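Local coordinates for long form salivary protein D7L1 (Aedes aegypti, PDB 3DZT) that binds and sequesters host biogenic amines and eicosanoids, such as serotonin, noradrenaline and leukotrienes, to help female mosquitoes feed on vertebrate blood, at residues A[50-55]-A[104-109]; A[71-76]-A[125-130]. All blocks are in the same frame, centred on the assembly; numbering follows the deposited sequence.

Contact 1. Residues A[50-55]-A[104-109]; sequences FGKCVL and NDCAAV. With EAH ((5S,7E,9E,11Z,14Z)-5-hydroxyicosa-7,9,11,14-tetraenoic acid), chain C.
The extended side chain of K52 reaches from helix 45-58 across the first turn of helix 106-119; the two helices belong to the N-terminal odorant-binding-protein (PBP/GOBP) domain. CG stands anti to the backbone N (chi1 177°) and every later torsion is also near 180°, which carries the methylenes over the start of the partner helix. There K52 CD lies 4.0 Å from C106 CA and 4.1 Å from C106 SG, while K52 NZ stays 4.1 Å from N104 O. The pair illustrates how a lysine can pack through its hydrocarbon length, and K52 meets V109 nearly at a right angle. One turn further on, L55 and V109 run past each other in opposite directions, closing an apolar contact. The two helices are also joined covalently, since C106 is bonded to C49, whereas C53 is bonded to C16 of helix 6-20. D105 is the N-cap of helix 106-119; its OD2 caps A108 N, which approaches from above the carboxylate plane. L55 divides its two methyls between protein and lipid: L55 CD1 sits 3.6 Å from V109 CG1, and L55 CD2 lies 3.7 Å from C17 of the bound hydroxyeicosatetraenoic acid.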
# COMPACT_ATOMS: atom_id res chain seq x y z
N PHE A 50 -6.61 -14.76 -1.83
CA PHE A 50 -5.65 -13.84 -2.48
C PHE A 50 -6.32 -13.12 -3.67
O PHE A 50 -6.26 -11.88 -3.78
CB PHE A 50 -4.39 -14.60 -2.95
CG PHE A 50 -3.54 -13.82 -3.91
CD1 PHE A 50 -2.92 -12.64 -3.50
CD2 PHE A 50 -3.38 -14.25 -5.24
CE1 PHE A 50 -2.15 -11.86 -4.40
CE2 PHE A 50 -2.58 -13.50 -6.15
CZ PHE A 50 -1.96 -12.29 -5.71
N GLY A 51 -6.94 -13.89 -4.56
CA GLY A 51 -7.63 -13.32 -5.73
C GLY A 51 -8.71 -12.31 -5.29
O GLY A 51 -8.74 -11.18 -5.78
N LYS A 52 -9.59 -12.71 -4.37
CA LYS A 52 -10.63 -11.77 -3.88
C LYS A 52 -10.01 -10.49 -3.30
O LYS A 52 -10.49 -9.39 -3.59
CB LYS A 52 -11.55 -12.44 -2.84
CG LYS A 52 -12.59 -11.46 -2.27
CD LYS A 52 -13.23 -11.95 -0.99
CE LYS A 52 -14.04 -10.81 -0.36
NZ LYS A 52 -14.42 -11.09 1.02
N CYS A 53 -8.95 -10.63 -2.50
CA CYS A 53 -8.23 -9.48 -1.92
C CYS A 53 -7.83 -8.45 -2.97
O CYS A 53 -8.10 -7.25 -2.83
CB CYS A 53 -6.99 -9.96 -1.19
SG CYS A 53 -6.01 -8.68 -0.36
N VAL A 54 -7.17 -8.91 -4.03
CA VAL A 54 -6.75 -8.00 -5.11
C VAL A 54 -7.96 -7.35 -5.80
O VAL A 54 -7.97 -6.13 -6.11
CB VAL A 54 -5.87 -8.75 -6.14
CG1 VAL A 54 -5.46 -7.84 -7.27
CG2 VAL A 54 -4.64 -9.37 -5.44
N LEU A 55 -8.98 -8.16 -6.07
CA LEU A 55 -10.19 -7.68 -6.74
C LEU A 55 -10.91 -6.64 -5.89
O LEU A 55 -11.42 -5.64 -6.41
CB LEU A 55 -11.14 -8.85 -7.03
CG LEU A 55 -10.66 -9.83 -8.09
CD1 LEU A 55 -11.49 -11.14 -8.05
CD2 LEU A 55 -10.71 -9.16 -9.47
N ASN A 104 -20.24 -12.39 -1.65
CA ASN A 104 -19.01 -11.86 -1.13
C ASN A 104 -18.30 -12.86 -0.22
O ASN A 104 -18.22 -12.68 1.00
CB ASN A 104 -19.26 -10.50 -0.45
CG ASN A 104 -19.60 -10.61 1.02
OD1 ASN A 104 -18.78 -10.29 1.88
ND2 ASN A 104 -20.82 -11.04 1.32
N ASP A 105 -17.84 -13.94 -0.83
CA ASP A 105 -16.95 -14.89 -0.17
C ASP A 105 -15.84 -15.24 -1.13
O ASP A 105 -16.02 -15.14 -2.35
CB ASP A 105 -17.71 -16.14 0.31
CG ASP A 105 -18.35 -16.93 -0.83
OD1 ASP A 105 -19.55 -16.70 -1.11
OD2 ASP A 105 -17.68 -17.81 -1.42
N CYS A 106 -14.68 -15.65 -0.60
CA CYS A 106 -13.50 -15.89 -1.45
C CYS A 106 -13.78 -16.85 -2.60
O CYS A 106 -13.49 -16.53 -3.75
CB CYS A 106 -12.31 -16.41 -0.64
SG CYS A 106 -11.65 -15.34 0.66
N ALA A 107 -14.33 -18.01 -2.29
CA ALA A 107 -14.55 -19.03 -3.33
C ALA A 107 -15.45 -18.55 -4.48
O ALA A 107 -15.13 -18.80 -5.65
CB ALA A 107 -15.07 -20.35 -2.73
N ALA A 108 -16.55 -17.86 -4.14
CA ALA A 108 -17.52 -17.42 -5.16
C ALA A 108 -16.92 -16.36 -6.09
O ALA A 108 -17.06 -16.45 -7.31
CB ALA A 108 -18.80 -16.90 -4.52
N VAL A 109 -16.24 -15.38 -5.48
CA VAL A 109 -15.63 -14.27 -6.22
C VAL A 109 -14.52 -14.81 -7.11
O VAL A 109 -14.41 -14.45 -8.28
CB VAL A 109 -15.05 -13.22 -5.23
CG1 VAL A 109 -14.16 -12.23 -5.95
CG2 VAL A 109 -16.17 -12.49 -4.53
O1 EAH C . 7.40 -3.68 -11.09
C1 EAH C . 7.12 -4.84 -11.16
O2 EAH C . 7.94 -5.67 -10.84
C2 EAH C . 5.81 -5.32 -11.70
C3 EAH C . 5.66 -6.72 -11.21
C4 EAH C . 4.52 -6.91 -10.23
C5 EAH C . 3.98 -8.33 -10.33
O3 EAH C . 3.31 -8.56 -11.45
C6 EAH C . 3.25 -8.73 -9.07
C7 EAH C . 2.50 -10.04 -9.16
C8 EAH C . 1.07 -9.91 -8.80
C9 EAH C . 0.30 -11.05 -9.21
C10 EAH C . -1.00 -10.84 -9.25
C11 EAH C . -1.60 -12.06 -9.70
C12 EAH C . -2.85 -12.18 -10.04
C13 EAH C . -3.79 -11.05 -9.88
C14 EAH C . -4.88 -11.42 -8.92
C15 EAH C . -6.17 -11.41 -9.09
C16 EAH C . -6.87 -10.99 -10.33
C17 EAH C . -7.13 -9.52 -10.36
C18 EAH C . -6.03 -8.93 -11.17
C19 EAH C . -6.31 -7.67 -11.94
C20 EAH C . -6.39 -6.45 -11.11

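Contact 2. Residues A[71-76]-A[125-130]; sequences SVIQEQ and KNLFHG. With EAH ((5S,7E,9E,11Z,14Z)-5-hydroxyicosa-7,9,11,14-tetraenoic acid), chain C.
The ring of F128 is the main projection here, lodged between Q76 of helix 71-79 and the tail of the bound fatty acid, where it lines the lipid pocket of the N-terminal PBP/GOBP domain. Q76 CG sits over one face, 4.0 Å from the ring centroid of F128 and 22° off the ring normal, a CH-pi contact. C20, the terminal methyl of the lipid, lies over the opposite face, 4.0 Å above the ring plane; both atoms are offset toward the rim, and the phenyl group forms a wall between helix and ligand. V72 and I73 frame the far end of the ring, with V72 CG2 4.2 Å from F128 CE1 and I73 CG1 4.3 Å from F128 CE2. A second bump is L127, whose side chain crosses that of I73 at about a right angle, L127 CD1 resting 3.9 Å from I73 CG2 and close to I73 O.

Q76 fits this relief by bending at chi2 (74°), which folds its amide over F128, the two planes 18° apart. The same bend brings Q76 NE2 to L127 O at 3.1 Å, a hydrogen bond with the acceptor close to the amide plane. Q76 OE1 accepts from F4 N, so both ends of this buried amide are engaged.

Helix 121-127 ends just before F128, and the chain then turns to G130, a residue of the leukotriene E4 site, whose N bonds back to K125 O. Here G130 O accepts from the lipid hydroxyl O3 at 3.1 Å and also from K125 NZ. Helix 86-97 packs against I73, while helix 6-20 touches F128 and H129, and helix 132-142 touches H129.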
# COMPACT_ATOMS: atom_id res chain seq x y z
N SER A 71 -15.65 -0.34 -14.20
CA SER A 71 -15.27 1.07 -14.23
C SER A 71 -13.78 1.29 -14.01
O SER A 71 -13.19 2.13 -14.68
CB SER A 71 -16.07 1.88 -13.19
OG SER A 71 -17.45 1.72 -13.47
N VAL A 72 -13.18 0.53 -13.08
CA VAL A 72 -11.77 0.72 -12.76
C VAL A 72 -10.90 0.39 -13.97
O VAL A 72 -9.83 0.98 -14.12
CB VAL A 72 -11.29 -0.06 -11.47
CG1 VAL A 72 -11.34 -1.52 -11.67
CG2 VAL A 72 -9.87 0.34 -11.06
N ILE A 73 -11.37 -0.53 -14.81
CA ILE A 73 -10.63 -0.89 -16.03
C ILE A 73 -10.57 0.32 -16.96
O ILE A 73 -9.51 0.68 -17.46
CB ILE A 73 -11.23 -2.10 -16.77
CG1 ILE A 73 -11.06 -3.38 -15.94
CG2 ILE A 73 -10.56 -2.28 -18.16
CD1 ILE A 73 -11.92 -4.53 -16.40
N GLN A 74 -11.73 0.94 -17.16
CA GLN A 74 -11.78 2.14 -17.98
C GLN A 74 -10.96 3.28 -17.37
O GLN A 74 -10.22 3.97 -18.09
CB GLN A 74 -13.22 2.55 -18.29
CG GLN A 74 -13.95 1.61 -19.28
CD GLN A 74 -13.22 1.39 -20.63
OE1 GLN A 74 -12.59 2.30 -21.18
NE2 GLN A 74 -13.32 0.18 -21.15
N GLU A 75 -11.05 3.45 -16.05
CA GLU A 75 -10.26 4.48 -15.37
C GLU A 75 -8.77 4.23 -15.51
O GLU A 75 -7.99 5.16 -15.72
CB GLU A 75 -10.64 4.59 -13.89
CG GLU A 75 -11.92 5.38 -13.65
CD GLU A 75 -11.88 6.78 -14.27
OE1 GLU A 75 -11.15 7.65 -13.74
OE2 GLU A 75 -12.57 6.99 -15.30
N GLN A 76 -8.38 2.96 -15.41
CA GLN A 76 -6.97 2.58 -15.50
C GLN A 76 -6.43 2.86 -16.91
O GLN A 76 -5.32 3.39 -17.06
CB GLN A 76 -6.77 1.12 -15.09
CG GLN A 76 -5.31 0.71 -14.95
CD GLN A 76 -4.64 1.28 -13.68
OE1 GLN A 76 -5.29 1.90 -12.84
NE2 GLN A 76 -3.34 1.05 -13.55
N LYS A 125 -2.83 -7.87 -16.85
CA LYS A 125 -1.44 -7.75 -16.39
C LYS A 125 -0.78 -6.46 -16.86
O LYS A 125 -0.16 -5.75 -16.05
CB LYS A 125 -0.64 -8.95 -16.90
CG LYS A 125 0.76 -9.11 -16.31
CD LYS A 125 1.30 -10.47 -16.80
CE LYS A 125 2.32 -11.04 -15.88
NZ LYS A 125 3.46 -10.11 -15.70
N ASN A 126 -0.91 -6.14 -18.15
CA ASN A 126 -0.30 -4.93 -18.72
C ASN A 126 -0.88 -3.66 -18.11
O ASN A 126 -0.14 -2.76 -17.74
CB ASN A 126 -0.46 -4.93 -20.24
CG ASN A 126 0.45 -5.96 -20.91
OD1 ASN A 126 1.18 -6.67 -20.24
ND2 ASN A 126 0.39 -6.06 -22.22
N LEU A 127 -2.21 -3.62 -18.01
CA LEU A 127 -2.93 -2.43 -17.56
C LEU A 127 -2.65 -2.11 -16.12
O LEU A 127 -2.59 -0.93 -15.75
CB LEU A 127 -4.43 -2.65 -17.68
CG LEU A 127 -5.24 -2.01 -18.79
CD1 LEU A 127 -6.70 -2.06 -18.38
CD2 LEU A 127 -4.80 -0.53 -19.04
N PHE A 128 -2.50 -3.15 -15.31
CA PHE A 128 -2.41 -3.00 -13.85
C PHE A 128 -0.98 -3.17 -13.31
O PHE A 128 -0.80 -3.57 -12.14
CB PHE A 128 -3.44 -3.90 -13.14
CG PHE A 128 -4.87 -3.37 -13.27
CD1 PHE A 128 -5.29 -2.31 -12.45
CD2 PHE A 128 -5.75 -3.88 -14.21
CE1 PHE A 128 -6.58 -1.78 -12.57
CE2 PHE A 128 -7.06 -3.35 -14.34
CZ PHE A 128 -7.46 -2.28 -13.53
N HIS A 129 0.00 -2.82 -14.13
CA HIS A 129 1.40 -2.71 -13.69
C HIS A 129 1.96 -4.05 -13.25
O HIS A 129 2.71 -4.14 -12.28
CB HIS A 129 1.55 -1.63 -12.61
CG HIS A 129 1.01 -0.30 -13.04
ND1 HIS A 129 1.41 0.33 -14.20
CD2 HIS A 129 0.12 0.54 -12.46
CE1 HIS A 129 0.78 1.48 -14.32
NE2 HIS A 129 0.00 1.64 -13.26
N GLY A 130 1.57 -5.09 -13.98
CA GLY A 130 2.04 -6.43 -13.71
C GLY A 130 3.15 -6.85 -14.67
O GLY A 130 3.82 -7.86 -14.43
O1 EAH C . 7.40 -3.68 -11.09
C1 EAH C . 7.12 -4.84 -11.16
O2 EAH C . 7.94 -5.67 -10.84
C2 EAH C . 5.81 -5.32 -11.70
C3 EAH C . 5.66 -6.72 -11.21
C4 EAH C . 4.52 -6.91 -10.23
C5 EAH C . 3.98 -8.33 -10.33
O3 EAH C . 3.31 -8.56 -11.45
C6 EAH C . 3.25 -8.73 -9.07
C7 EAH C . 2.50 -10.04 -9.16
C8 EAH C . 1.07 -9.91 -8.80
C9 EAH C . 0.30 -11.05 -9.21
C10 EAH C . -1.00 -10.84 -9.25
C11 EAH C . -1.60 -12.06 -9.70
C12 EAH C . -2.85 -12.18 -10.04
C13 EAH C . -3.79 -11.05 -9.88
C14 EAH C . -4.88 -11.42 -8.92
C15 EAH C . -6.17 -11.41 -9.09
C16 EAH C . -6.87 -10.99 -10.33
C17 EAH C . -7.13 -9.52 -10.36
C18 EAH C . -6.03 -8.93 -11.17
C19 EAH C . -6.31 -7.67 -11.94
C20 EAH C . -6.39 -6.45 -11.11

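Overall arrangement
Both contacts border the same lipid pocket of the N-terminal domain, at centres 18 Å apart, and they do not touch each other. Contact 1 is partly buried, with a solvent-facing rim, and combines aliphatic packing with disulfides that tie its helices into the domain. Contact 2 is fully buried and relies on an aromatic ring and a hydrogen-bonded amide. Their segments alternate along the chain, and helices 106-119 and 121-127, one from each contact, are consecutive. They meet the shared ligand differently: residues 50-55 pack on its C10 to C17 part, whereas residues 125-130 touch its terminal methyl and, toward the carboxylate end, the region round the hydroxyl, which G130 O binds.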